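Local coordinates for phosphoserine aminotransferase (Bacillus circulans, PDB 2C0R), which catalyses the reversible, pyridoxal-phosphate-dependent transamination between glutamate and 3-phosphohydroxypyruvate that yields phosphoserine in serine biosynthesis, and also serves pyridoxine biosynthesis, at residues 87-92 / 142-147; 297-302 / 337-342. The protein carries 1 engineered substitution. One frame throughout, in Å; residues are numbered along the deposited sequence.

Contact 1: residues 87-92 / 142-147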
loop_
_atom_site.group_PDB
_atom_site.type_symbol
_atom_site.label_atom_id
_atom_site.label_comp_id
_atom_site.label_asym_id
_atom_site.label_seq_id
_atom_site.Cartn_x
_atom_site.Cartn_y
_atom_site.Cartn_z
ATOM N N ASN A 87 3.642 9.303 17.253
ATOM C CA ASN A 87 2.650 8.821 18.215
ATOM C C ASN A 87 3.195 8.815 19.646
ATOM O O ASN A 87 2.372 8.985 20.557
ATOM C CB ASN A 87 2.160 7.416 17.855
ATOM C CG ASN A 87 1.058 7.468 16.820
ATOM O OD1 ASN A 87 -0.102 7.355 17.216
ATOM N ND2 ASN A 87 1.400 7.677 15.556
ATOM N N PHE A 88 4.484 8.612 19.821
ATOM C CA PHE A 88 5.016 8.379 21.177
ATOM C C PHE A 88 5.978 9.415 21.706
ATOM O O PHE A 88 6.256 9.436 22.905
ATOM C CB PHE A 88 5.750 7.028 21.173
ATOM C CG PHE A 88 4.810 5.923 20.761
ATOM C CD1 PHE A 88 5.238 5.055 19.755
ATOM C CD2 PHE A 88 3.543 5.729 21.289
ATOM C CE1 PHE A 88 4.455 4.021 19.298
ATOM C CE2 PHE A 88 2.764 4.670 20.837
ATOM C CZ PHE A 88 3.216 3.808 19.839
ATOM N N LEU A 89 6.535 10.268 20.850
ATOM C CA LEU A 89 7.518 11.218 21.374
ATOM C C LEU A 89 6.820 12.467 21.882
ATOM O O LEU A 89 6.280 13.180 21.043
ATOM C CB LEU A 89 8.478 11.612 20.240
ATOM C CG LEU A 89 9.615 12.568 20.612
ATOM C CD1 LEU A 89 10.338 12.048 21.836
ATOM C CD2 LEU A 89 10.584 12.737 19.445
ATOM N N LYS A 90 6.845 12.726 23.184
ATOM C CA LYS A 90 6.195 13.937 23.683
ATOM C C LYS A 90 7.207 15.021 23.977
ATOM O O LYS A 90 8.385 14.721 24.117
ATOM C CB LYS A 90 5.363 13.603 24.929
ATOM C CG LYS A 90 4.140 12.724 24.591
ATOM N N GLU A 91 6.828 16.301 24.071
ATOM C CA GLU A 91 7.834 17.307 24.430
ATOM C C GLU A 91 8.417 16.956 25.795
ATOM O O GLU A 91 7.709 16.429 26.645
ATOM C CB GLU A 91 7.255 18.704 24.485
ATOM N N GLY A 92 9.696 17.226 26.021
ATOM C CA GLY A 92 10.331 16.838 27.271
ATOM C C GLY A 92 10.773 15.381 27.298
ATOM O O GLY A 92 11.412 14.950 28.271
ATOM N N ASN A 142 14.655 10.540 30.020
ATOM C CA ASN A 142 13.303 10.943 29.615
ATOM C C ASN A 142 12.873 10.141 28.395
ATOM O O ASN A 142 12.128 10.666 27.556
ATOM C CB ASN A 142 13.275 12.463 29.396
ATOM C CG ASN A 142 14.300 12.851 28.329
ATOM O OD1 ASN A 142 15.110 12.013 27.958
ATOM N ND2 ASN A 142 14.235 14.096 27.862
ATOM N N ALA A 143 13.336 8.889 28.264
ATOM C CA ALA A 143 13.064 8.140 27.040
ATOM C C ALA A 143 11.569 7.838 26.841
ATOM O O ALA A 143 10.942 7.320 27.761
ATOM C CB ALA A 143 13.824 6.808 27.019
ATOM N N ALA A 144 11.055 8.111 25.644
ATOM C CA ALA A 144 9.700 7.770 25.272
ATOM C C ALA A 144 9.619 6.310 24.888
ATOM O O ALA A 144 8.621 5.627 24.980
ATOM C CB ALA A 144 9.246 8.644 24.101
ATOM N N TYR A 145 10.767 5.858 24.357
ATOM C CA TYR A 145 10.838 4.496 23.824
ATOM C C TYR A 145 12.311 4.235 23.503
ATOM O O TYR A 145 13.092 5.173 23.481
ATOM C CB TYR A 145 10.028 4.235 22.570
ATOM C CG TYR A 145 10.240 5.099 21.362
ATOM C CD1 TYR A 145 11.269 4.869 20.446
ATOM C CD2 TYR A 145 9.394 6.180 21.116
ATOM C CE1 TYR A 145 11.435 5.704 19.348
ATOM C CE2 TYR A 145 9.543 7.000 20.007
ATOM C CZ TYR A 145 10.564 6.757 19.117
ATOM O OH TYR A 145 10.754 7.541 17.996
ATOM N N LEU A 146 12.614 2.961 23.277
ATOM C CA LEU A 146 13.909 2.584 22.737
ATOM C C LEU A 146 13.636 1.865 21.414
ATOM O O LEU A 146 12.893 0.877 21.472
ATOM C CB LEU A 146 14.713 1.671 23.667
ATOM C CG LEU A 146 16.010 1.138 23.021
ATOM C CD1 LEU A 146 17.062 2.228 22.940
ATOM C CD2 LEU A 146 16.524 -0.065 23.781
ATOM N N HIS A 147 14.201 2.328 20.312
ATOM C CA HIS A 147 14.009 1.703 19.007
ATOM C C HIS A 147 15.308 0.987 18.597
ATOM O O HIS A 147 16.371 1.561 18.689
ATOM C CB HIS A 147 13.687 2.803 18.021
ATOM C CG HIS A 147 13.453 2.319 16.628
ATOM N ND1 HIS A 147 14.478 1.928 15.776
ATOM C CD2 HIS A 147 12.310 2.197 15.927
ATOM C CE1 HIS A 147 13.918 1.557 14.616
ATOM N NE2 HIS A 147 12.600 1.708 14.677
#

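Contact 2: residues 297-302 / 337-342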
loop_
_atom_site.group_PDB
_atom_site.type_symbol
_atom_site.label_atom_id
_atom_site.label_comp_id
_atom_site.label_asym_id
_atom_site.label_seq_id
_atom_site.Cartn_x
_atom_site.Cartn_y
_atom_site.Cartn_z
ATOM N N ASP A 297 21.452 -14.058 9.648
ATOM C CA ASP A 297 21.008 -15.253 8.945
ATOM C C ASP A 297 20.027 -14.881 7.838
ATOM O O ASP A 297 19.554 -15.812 7.196
ATOM C CB ASP A 297 20.335 -16.279 9.841
ATOM C CG ASP A 297 21.360 -17.205 10.502
ATOM O OD1 ASP A 297 22.585 -17.018 10.332
ATOM O OD2 ASP A 297 20.935 -18.126 11.216
ATOM N N MET A 298 19.742 -13.620 7.626
ATOM C CA MET A 298 18.811 -13.185 6.592
ATOM C C MET A 298 19.531 -12.499 5.437
ATOM O O MET A 298 19.093 -12.612 4.304
ATOM C CB MET A 298 17.782 -12.186 7.170
ATOM C CG MET A 298 16.863 -12.835 8.216
ATOM S SD MET A 298 15.495 -13.724 7.457
ATOM C CE MET A 298 16.101 -15.416 7.472
ATOM N N ASN A 299 20.559 -11.708 5.727
ATOM C CA ASN A 299 21.284 -10.978 4.678
ATOM C C ASN A 299 22.781 -11.184 4.932
ATOM O O ASN A 299 23.305 -10.622 5.881
ATOM C CB ASN A 299 20.957 -9.466 4.620
ATOM C CG ASN A 299 19.461 -9.203 4.614
ATOM O OD1 ASN A 299 18.843 -9.026 5.662
ATOM N ND2 ASN A 299 18.899 -9.166 3.407
ATOM N N ILE A 300 23.387 -11.996 4.074
ATOM C CA ILE A 300 24.808 -12.286 4.244
ATOM C C ILE A 300 25.621 -11.411 3.336
ATOM O O ILE A 300 25.512 -11.455 2.119
ATOM C CB ILE A 300 25.049 -13.756 3.930
ATOM C CG1 ILE A 300 24.249 -14.642 4.882
ATOM C CG2 ILE A 300 26.538 -14.038 3.914
ATOM C CD1 ILE A 300 24.533 -16.125 4.711
ATOM N N THR A 301 26.454 -10.591 3.968
ATOM C CA THR A 301 27.210 -9.624 3.165
ATOM C C THR A 301 28.662 -10.035 3.143
ATOM O O THR A 301 29.231 -10.550 4.110
ATOM C CB THR A 301 27.021 -8.217 3.732
ATOM O OG1 THR A 301 27.323 -8.286 5.145
ATOM C CG2 THR A 301 25.554 -7.777 3.577
ATOM N N PHE A 302 29.255 -9.839 1.964
ATOM C CA PHE A 302 30.662 -10.214 1.814
ATOM C C PHE A 302 31.290 -9.425 0.665
ATOM O O PHE A 302 30.605 -8.796 -0.139
ATOM C CB PHE A 302 30.812 -11.732 1.623
ATOM C CG PHE A 302 30.086 -12.352 0.442
ATOM C CD1 PHE A 302 30.835 -12.761 -0.647
ATOM C CD2 PHE A 302 28.722 -12.512 0.417
ATOM C CE1 PHE A 302 30.212 -13.346 -1.736
ATOM C CE2 PHE A 302 28.096 -13.106 -0.673
ATOM C CZ PHE A 302 28.854 -13.520 -1.763
ATOM N N SER A 337 20.617 -12.426 0.109
ATOM C CA SER A 337 19.445 -12.356 0.988
ATOM C C SER A 337 18.712 -13.688 0.975
ATOM O O SER A 337 18.434 -14.197 -0.127
ATOM C CB SER A 337 18.558 -11.197 0.523
ATOM O OG SER A 337 19.253 -9.963 0.653
ATOM N N ILE A 338 18.503 -14.220 2.177
ATOM C CA ILE A 338 18.141 -15.630 2.283
ATOM C C ILE A 338 16.967 -15.804 3.231
ATOM O O ILE A 338 16.888 -16.686 4.084
ATOM C CB ILE A 338 19.347 -16.490 2.696
ATOM C CG1 ILE A 338 20.057 -15.899 3.922
ATOM C CG2 ILE A 338 20.310 -16.667 1.526
ATOM C CD1 ILE A 338 21.145 -16.896 4.402
ATOM N N TYR A 339 15.998 -14.882 3.023
ATOM C CA TYR A 339 14.753 -14.903 3.748
ATOM C C TYR A 339 14.074 -16.257 3.723
ATOM O O TYR A 339 14.476 -17.108 2.941
ATOM C CB TYR A 339 13.789 -13.894 3.093
ATOM C CG TYR A 339 14.388 -12.513 3.057
ATOM C CD1 TYR A 339 14.567 -11.837 1.866
ATOM C CD2 TYR A 339 14.762 -11.874 4.226
ATOM C CE1 TYR A 339 15.094 -10.582 1.811
ATOM C CE2 TYR A 339 15.304 -10.594 4.205
ATOM C CZ TYR A 339 15.478 -9.975 3.003
ATOM O OH TYR A 339 15.997 -8.707 2.946
ATOM N N ASN A 340 13.059 -16.425 4.587
ATOM C CA ASN A 340 12.460 -17.740 4.757
ATOM C C ASN A 340 12.190 -18.521 3.479
ATOM O O ASN A 340 12.534 -19.704 3.409
ATOM C CB ASN A 340 11.086 -17.727 5.438
ATOM C CG ASN A 340 11.076 -17.252 6.884
ATOM O OD1 ASN A 340 12.105 -17.122 7.535
ATOM N ND2 ASN A 340 9.874 -16.948 7.388
ATOM N N ALA A 341 11.612 -17.881 2.471
ATOM C CA ALA A 341 11.182 -18.567 1.272
ATOM C C ALA A 341 12.322 -18.822 0.299
ATOM O O ALA A 341 12.088 -19.594 -0.645
ATOM C CB ALA A 341 10.098 -17.767 0.545
ATOM N N VAL A 342 13.517 -18.316 0.501
ATOM C CA VAL A 342 14.648 -18.669 -0.385
ATOM C C VAL A 342 14.992 -20.126 -0.098
ATOM O O VAL A 342 15.300 -20.460 1.060
ATOM C CB VAL A 342 15.833 -17.723 -0.122
ATOM C CG1 VAL A 342 17.007 -18.192 -0.975
ATOM C CG2 VAL A 342 15.457 -16.277 -0.433
HETATM O O HOH W 1 18.390 -18.035 5.907
#

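Contact 1: residues 87-92 / 142-147
F88 meets Y145 with the root of its side chain: CB of F88 lies 3.7 Å from CD2 of Y145, approaching the tyrosine ring obliquely. With CG anti to its own carbonyl carbon (chi1 -58°), the F88 ring swings away from segment 142-147 and packs instead on I171, while CB of N87 sits over the centre of one ring face. Y145 takes the rarer setting, CG held between backbone N and carbonyl carbon; its CD2/CE2 side then borders F88, its ring also touches I84 and P85, and its hydroxyl hydrogen-bonds Y97 OH. Next to this pair, A144 directs its methyl at the chain where the helix gives out. CB of A144 is 3.3 Å from the carbonyl O of F88, and CD1 of L89 comes alongside the same methyl at 4.2 Å, a looser apolar touch. L89 is the first residue to depart from helical backbone angles, which places this fit just beyond the end of helix 76-88. Farther out, N142 ND2 donates to the carbonyl O of G92 over 3.0 Å. The bond is bent, 140° at the hydrogen, and the donor stands 53° above the carbonyl plane, while the acceptor is tilted from the amide plane. The other end of this amide is held separately, OD1 of N142 being bonded to T94 OG1. The two runs head in nearly opposite directions. Here the C-terminal end of helix 76-88 and its exit loop pack against segment 142-147, which leads into the strand running through Y145 and H147 in the large mixed sheet, an alpha/beta packing within the PLP-dependent aminotransferase fold.

Contact 2: residues 297-302 / 337-342
N299 reaches two side-chain oxygens of segment 337-342 with a single amide nitrogen. Its ND2 donates to S337 OG at 2.9 Å and to Y339 OH at 3.0 Å; the second bond is almost straight (174°), and both acceptors lie close to the amide plane. That plane stands 77° from the Y339 ring, so the amide reaches the hydroxyl from a steeply turned plane instead of stacking on the ring. Its orientation is further fixed by OD1, which accepts from N151 ND2, while Y339 OH is also bonded to the carbonyl O of A10. With an alanine here, S337 OG and the Y339 hydroxyl would probably lose their common donor, and N151 ND2 its acceptor. The bend at chi2 of M298 sets SD at the edge of the Y339 ring, 5.1 Å from the centroid and 77° off the normal, a Met-aromatic contact; chi3 then turns CE toward I338 O. The backbone supplies the frame: I338 N donates to M298 O at 2.7 Å, and N299 with S337 forms an antiparallel non-hydrogen-bonded pair. Away from the amide cluster, I300 and I338 bring their CD1 methyls together at 3.5 Å, tighter than usual, with helix 260-280 touching I300 and helix 344-361 touching I338. A water lies within hydrogen-bonding distance of both D297 O and I338 O. The pairing belongs to the edge of the three-stranded antiparallel sheet, and its polar side adjoins the cofactor site: N299 lies beside the PLP-binding T153, and Y339 beside K197, the cofactor-attachment lysine, not joined to PLP in this structure, in the class-V aminotransferase active site.

Followed from the N terminus, the chain completes contact 1 before it opens contact 2, so the two are in series and neither nest nor cross. Contact 1 closes the loop from the end of helix 76-88 through strands 94-99 and 117-122 back to strand 143-149, within the large mixed sheet. The chain then adds the remaining central strands of that sheet, passes through helices 242-257 and 260-280, and reaches contact 2, which spans helix 307-319 and joins strand 299-303 to the loop leading into helix 344-361. The centres of contact 1 and contact 2 are about 32 Å apart, on opposite sides of the chain's centre; the nearest atoms of contact 1 and contact 2 are about 15 Å apart.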